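Local atomic coordinates of putative peptidase (Bacteroides fragilis, PDB entry 5DYN), a protein that is probably a cysteine protease of the clostripain (C11) family, linked to activation of the Bacteroides fragilis toxin. Residues R45-T56 and S110-E120. Sequence-based numbering, arbitrary orientation.
Sequences RDCGSYLISSPT and SVGVAKMSELE. With NA (sodium ion), chain H; NA (sodium ion), chain J.
Strands 50-53 and 110-115 run antiparallel, 164° between their directions, with backbone hydrogen bonds in both directions between L51 and A114. G112 N reaches S53 O at 3.0 Å, while the return hydrogen bond from S53 N to G112 O is weak. Next to the K115 and Y50 pair, M116 N donates to S49 O at 2.7 Å. Y50, I52, V113 and K115 project from one face of the pair. Y50 CG stands beside its own backbone N (chi1 -61°), and the ring lies alongside the aliphatic part of K115, with CE1 3.9 Å from K115 CG. V113 CG1 touches Y50 CB, and its other methyl, CG2, meets I52 CG2. Helix 78-92 covers this face, with A79 on Y50 and I52 and A83 on V111 and V113. The two strands lie between strands 25-31 and 185-196 in the mixed sheet of this chain, the C-terminal part of a clostripain-family (clan CD) peptidase. L51 and A114 share the other face. The M116 chain bends at chi2 (-76°) and chi3, and its methyl CE packs on L51 CB at 3.7 Å. SD sits against R45 CA. In the loop before strand 50-53, R45 NE gives E120 OE2 a nearly straight hydrogen bond (3.1 Å), part of a salt bridge. The oxygen lies in the guanidinium plane and uses its anti lone pair. R45 NH1 is held separately by Y42 O. At the far end, the hydroxyls S54 OG and S110 OG share a hydrogen bond of 3.1 Å. S54 OG also accepts from T56 N, an ST turn. T56 CG2 rests on S110 OG. P55 O binds a sodium ion together with F34 O and S212 OG. E118 OE1 and A180 O bind another, and E118 OE1 also accepts from N121 ND2.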
loop_
_atom_site.group_PDB
_atom_site.type_symbol
_atom_site.label_atom_id
_atom_site.label_comp_id
_atom_site.label_asym_id
_atom_site.label_seq_id
_atom_site.Cartn_x
_atom_site.Cartn_y
_atom_site.Cartn_z
ATOM N N ARG B 45 -6.369 -3.453 9.478
ATOM C CA ARG B 45 -7.738 -2.943 9.485
ATOM C C ARG B 45 -8.031 -2.089 10.721
ATOM O O ARG B 45 -8.914 -1.230 10.696
ATOM C CB ARG B 45 -8.740 -4.101 9.398
ATOM C CG ARG B 45 -8.817 -4.949 10.658
ATOM C CD ARG B 45 -9.491 -6.282 10.399
ATOM N NE ARG B 45 -9.618 -7.076 11.617
ATOM C CZ ARG B 45 -8.622 -7.754 12.176
ATOM N NH1 ARG B 45 -7.414 -7.737 11.630
ATOM N NH2 ARG B 45 -8.832 -8.451 13.284
ATOM N N ASP B 46 -7.278 -2.321 11.791
ATOM C CA ASP B 46 -7.500 -1.628 13.056
ATOM C C ASP B 46 -6.627 -0.384 13.196
ATOM O O ASP B 46 -6.659 0.287 14.227
ATOM C CB ASP B 46 -7.239 -2.575 14.229
ATOM C CG ASP B 46 -5.841 -3.168 14.201
ATOM O OD1 ASP B 46 -5.354 -3.504 13.100
ATOM O OD2 ASP B 46 -5.227 -3.300 15.281
ATOM N N CYS B 47 -5.854 -0.079 12.158
ATOM C CA CYS B 47 -4.925 1.047 12.202
ATOM C C CYS B 47 -5.489 2.291 11.538
ATOM O O CYS B 47 -5.028 3.403 11.791
ATOM C CB CYS B 47 -3.604 0.674 11.537
ATOM S SG CYS B 47 -2.690 -0.582 12.428
ATOM N N GLY B 48 -6.484 2.102 10.684
ATOM C CA GLY B 48 -7.044 3.217 9.956
ATOM C C GLY B 48 -8.337 2.877 9.258
ATOM O O GLY B 48 -8.890 1.794 9.445
ATOM N N SER B 49 -8.817 3.811 8.447
ATOM C CA SER B 49 -10.084 3.640 7.755
ATOM C C SER B 49 -9.893 3.155 6.319
ATOM O O SER B 49 -10.620 2.279 5.858
ATOM C CB SER B 49 -10.867 4.952 7.770
ATOM O OG SER B 49 -10.942 5.470 9.086
ATOM N N TYR B 50 -8.915 3.721 5.617
ATOM C CA TYR B 50 -8.715 3.386 4.209
ATOM C C TYR B 50 -7.275 3.015 3.868
ATOM O O TYR B 50 -6.327 3.648 4.336
ATOM C CB TYR B 50 -9.171 4.549 3.329
ATOM C CG TYR B 50 -10.636 4.870 3.496
ATOM C CD1 TYR B 50 -11.609 4.114 2.855
ATOM C CD2 TYR B 50 -11.051 5.920 4.309
ATOM C CE1 TYR B 50 -12.951 4.396 3.011
ATOM C CE2 TYR B 50 -12.391 6.210 4.471
ATOM C CZ TYR B 50 -13.338 5.444 3.820
ATOM O OH TYR B 50 -14.674 5.724 3.974
ATOM N N LEU B 51 -7.128 1.977 3.048
ATOM C CA LEU B 51 -5.827 1.546 2.547
ATOM C C LEU B 51 -5.650 1.993 1.101
ATOM O O LEU B 51 -6.469 1.667 0.242
ATOM C CB LEU B 51 -5.679 0.026 2.650
ATOM C CG LEU B 51 -4.387 -0.559 2.074
ATOM C CD1 LEU B 51 -3.190 -0.148 2.916
ATOM C CD2 LEU B 51 -4.468 -2.068 1.957
ATOM N N ILE B 52 -4.583 2.739 0.835
ATOM C CA ILE B 52 -4.345 3.279 -0.498
ATOM C C ILE B 52 -3.008 2.816 -1.067
ATOM O O ILE B 52 -1.951 3.150 -0.531
ATOM C CB ILE B 52 -4.369 4.819 -0.491
ATOM C CG1 ILE B 52 -5.547 5.335 0.338
ATOM C CG2 ILE B 52 -4.410 5.360 -1.914
ATOM C CD1 ILE B 52 -5.474 6.813 0.642
ATOM N N SER B 53 -3.063 2.056 -2.157
ATOM C CA SER B 53 -1.859 1.570 -2.823
ATOM C C SER B 53 -2.212 0.916 -4.154
ATOM O O SER B 53 -3.331 1.062 -4.652
ATOM C CB SER B 53 -1.108 0.576 -1.929
ATOM O OG SER B 53 0.165 0.258 -2.465
ATOM N N SER B 54 -1.251 0.200 -4.731
ATOM C CA SER B 54 -1.500 -0.575 -5.937
ATOM C C SER B 54 -1.372 -2.054 -5.629
ATOM O O SER B 54 -0.522 -2.445 -4.836
ATOM C CB SER B 54 -0.527 -0.190 -7.052
ATOM O OG SER B 54 -0.712 -1.007 -8.195
ATOM N N PRO B 55 -2.223 -2.883 -6.248
ATOM C CA PRO B 55 -2.086 -4.334 -6.098
ATOM C C PRO B 55 -0.863 -4.844 -6.854
ATOM O O PRO B 55 -0.360 -5.936 -6.576
ATOM C CB PRO B 55 -3.384 -4.875 -6.702
ATOM C CG PRO B 55 -3.790 -3.832 -7.692
ATOM C CD PRO B 55 -3.378 -2.517 -7.087
ATOM N N THR B 56 -0.392 -4.042 -7.805
ATOM C CA THR B 56 0.781 -4.394 -8.592
ATOM C C THR B 56 1.916 -3.398 -8.327
ATOM O O THR B 56 1.978 -2.791 -7.255
ATOM C CB THR B 56 0.447 -4.447 -10.100
ATOM O OG1 THR B 56 1.619 -4.806 -10.843
ATOM C CG2 THR B 56 -0.087 -3.102 -10.593
ATOM N N SER B 110 -2.034 2.107 -11.631
ATOM C CA SER B 110 -3.295 1.611 -11.095
ATOM C C SER B 110 -3.346 1.853 -9.587
ATOM O O SER B 110 -2.419 1.500 -8.863
ATOM C CB SER B 110 -3.472 0.125 -11.407
ATOM O OG SER B 110 -2.531 -0.665 -10.704
ATOM N N VAL B 111 -4.430 2.466 -9.122
ATOM C CA VAL B 111 -4.585 2.792 -7.708
ATOM C C VAL B 111 -5.933 2.311 -7.175
ATOM O O VAL B 111 -6.966 2.483 -7.824
ATOM C CB VAL B 111 -4.463 4.316 -7.459
ATOM C CG1 VAL B 111 -4.583 4.631 -5.972
ATOM C CG2 VAL B 111 -3.150 4.844 -8.008
ATOM N N GLY B 112 -5.915 1.704 -5.992
ATOM C CA GLY B 112 -7.139 1.274 -5.346
ATOM C C GLY B 112 -7.252 1.787 -3.924
ATOM O O GLY B 112 -6.243 2.017 -3.257
ATOM N N VAL B 113 -8.479 1.981 -3.456
ATOM C CA VAL B 113 -8.707 2.328 -2.058
ATOM C C VAL B 113 -9.651 1.322 -1.411
ATOM O O VAL B 113 -10.740 1.058 -1.922
ATOM C CB VAL B 113 -9.289 3.741 -1.899
ATOM C CG1 VAL B 113 -9.426 4.088 -0.427
ATOM C CG2 VAL B 113 -8.409 4.753 -2.589
ATOM N N ALA B 114 -9.227 0.763 -0.283
ATOM C CA ALA B 114 -10.010 -0.254 0.403
ATOM C C ALA B 114 -10.552 0.263 1.729
ATOM O O ALA B 114 -9.825 0.876 2.507
ATOM C CB ALA B 114 -9.165 -1.505 0.627
ATOM N N LYS B 115 -11.834 0.010 1.979
ATOM C CA LYS B 115 -12.452 0.366 3.252
ATOM C C LYS B 115 -12.120 -0.693 4.302
ATOM O O LYS B 115 -12.608 -1.821 4.236
ATOM C CB LYS B 115 -13.967 0.518 3.088
ATOM C CG LYS B 115 -14.670 1.138 4.287
ATOM C CD LYS B 115 -16.119 1.488 3.965
ATOM C CE LYS B 115 -16.767 2.259 5.107
ATOM N NZ LYS B 115 -18.119 2.778 4.749
ATOM N N MET B 116 -11.283 -0.322 5.265
ATOM C CA MET B 116 -10.767 -1.261 6.259
ATOM C C MET B 116 -11.847 -1.890 7.134
ATOM O O MET B 116 -11.734 -3.047 7.535
ATOM C CB MET B 116 -9.745 -0.562 7.157
ATOM C CG MET B 116 -8.506 -0.065 6.439
ATOM S SD MET B 116 -7.363 -1.393 6.038
ATOM C CE MET B 116 -5.800 -0.573 6.335
ATOM N N SER B 117 -12.891 -1.125 7.437
ATOM C CA SER B 117 -13.920 -1.576 8.371
ATOM C C SER B 117 -14.722 -2.746 7.815
ATOM O O SER B 117 -15.386 -3.460 8.564
ATOM C CB SER B 117 -14.862 -0.422 8.727
ATOM O OG SER B 117 -15.508 0.087 7.573
ATOM N N GLU B 118 -14.650 -2.944 6.502
ATOM C CA GLU B 118 -15.397 -4.011 5.841
ATOM C C GLU B 118 -14.579 -5.290 5.671
ATOM O O GLU B 118 -15.073 -6.281 5.132
ATOM C CB GLU B 118 -15.898 -3.533 4.477
ATOM C CG GLU B 118 -16.944 -2.421 4.541
ATOM C CD GLU B 118 -18.330 -2.930 4.913
ATOM O OE1 GLU B 118 -18.465 -4.122 5.267
ATOM O OE2 GLU B 118 -19.292 -2.134 4.843
ATOM N N LEU B 119 -13.335 -5.270 6.140
ATOM C CA LEU B 119 -12.432 -6.406 5.960
ATOM C C LEU B 119 -12.847 -7.632 6.774
ATOM O O LEU B 119 -12.622 -8.769 6.355
ATOM C CB LEU B 119 -11.000 -6.003 6.317
ATOM C CG LEU B 119 -10.103 -5.677 5.122
ATOM C CD1 LEU B 119 -9.847 -6.932 4.296
ATOM C CD2 LEU B 119 -10.727 -4.587 4.264
ATOM N N GLU B 120 -13.449 -7.406 7.936
ATOM C CA GLU B 120 -13.923 -8.514 8.749
ATOM C C GLU B 120 -15.127 -9.187 8.097
ATOM O O GLU B 120 -15.225 -10.415 8.094
ATOM C CB GLU B 120 -14.260 -8.038 10.160
ATOM C CG GLU B 120 -13.034 -7.573 10.928
ATOM C CD GLU B 120 -13.297 -7.388 12.405
ATOM O OE1 GLU B 120 -14.480 -7.404 12.807
ATOM O OE2 GLU B 120 -12.317 -7.231 13.163
HETATM NA NA NA H . -18.025 -6.316 3.379
HETATM NA NA NA J . -0.425 -6.925 -4.132
#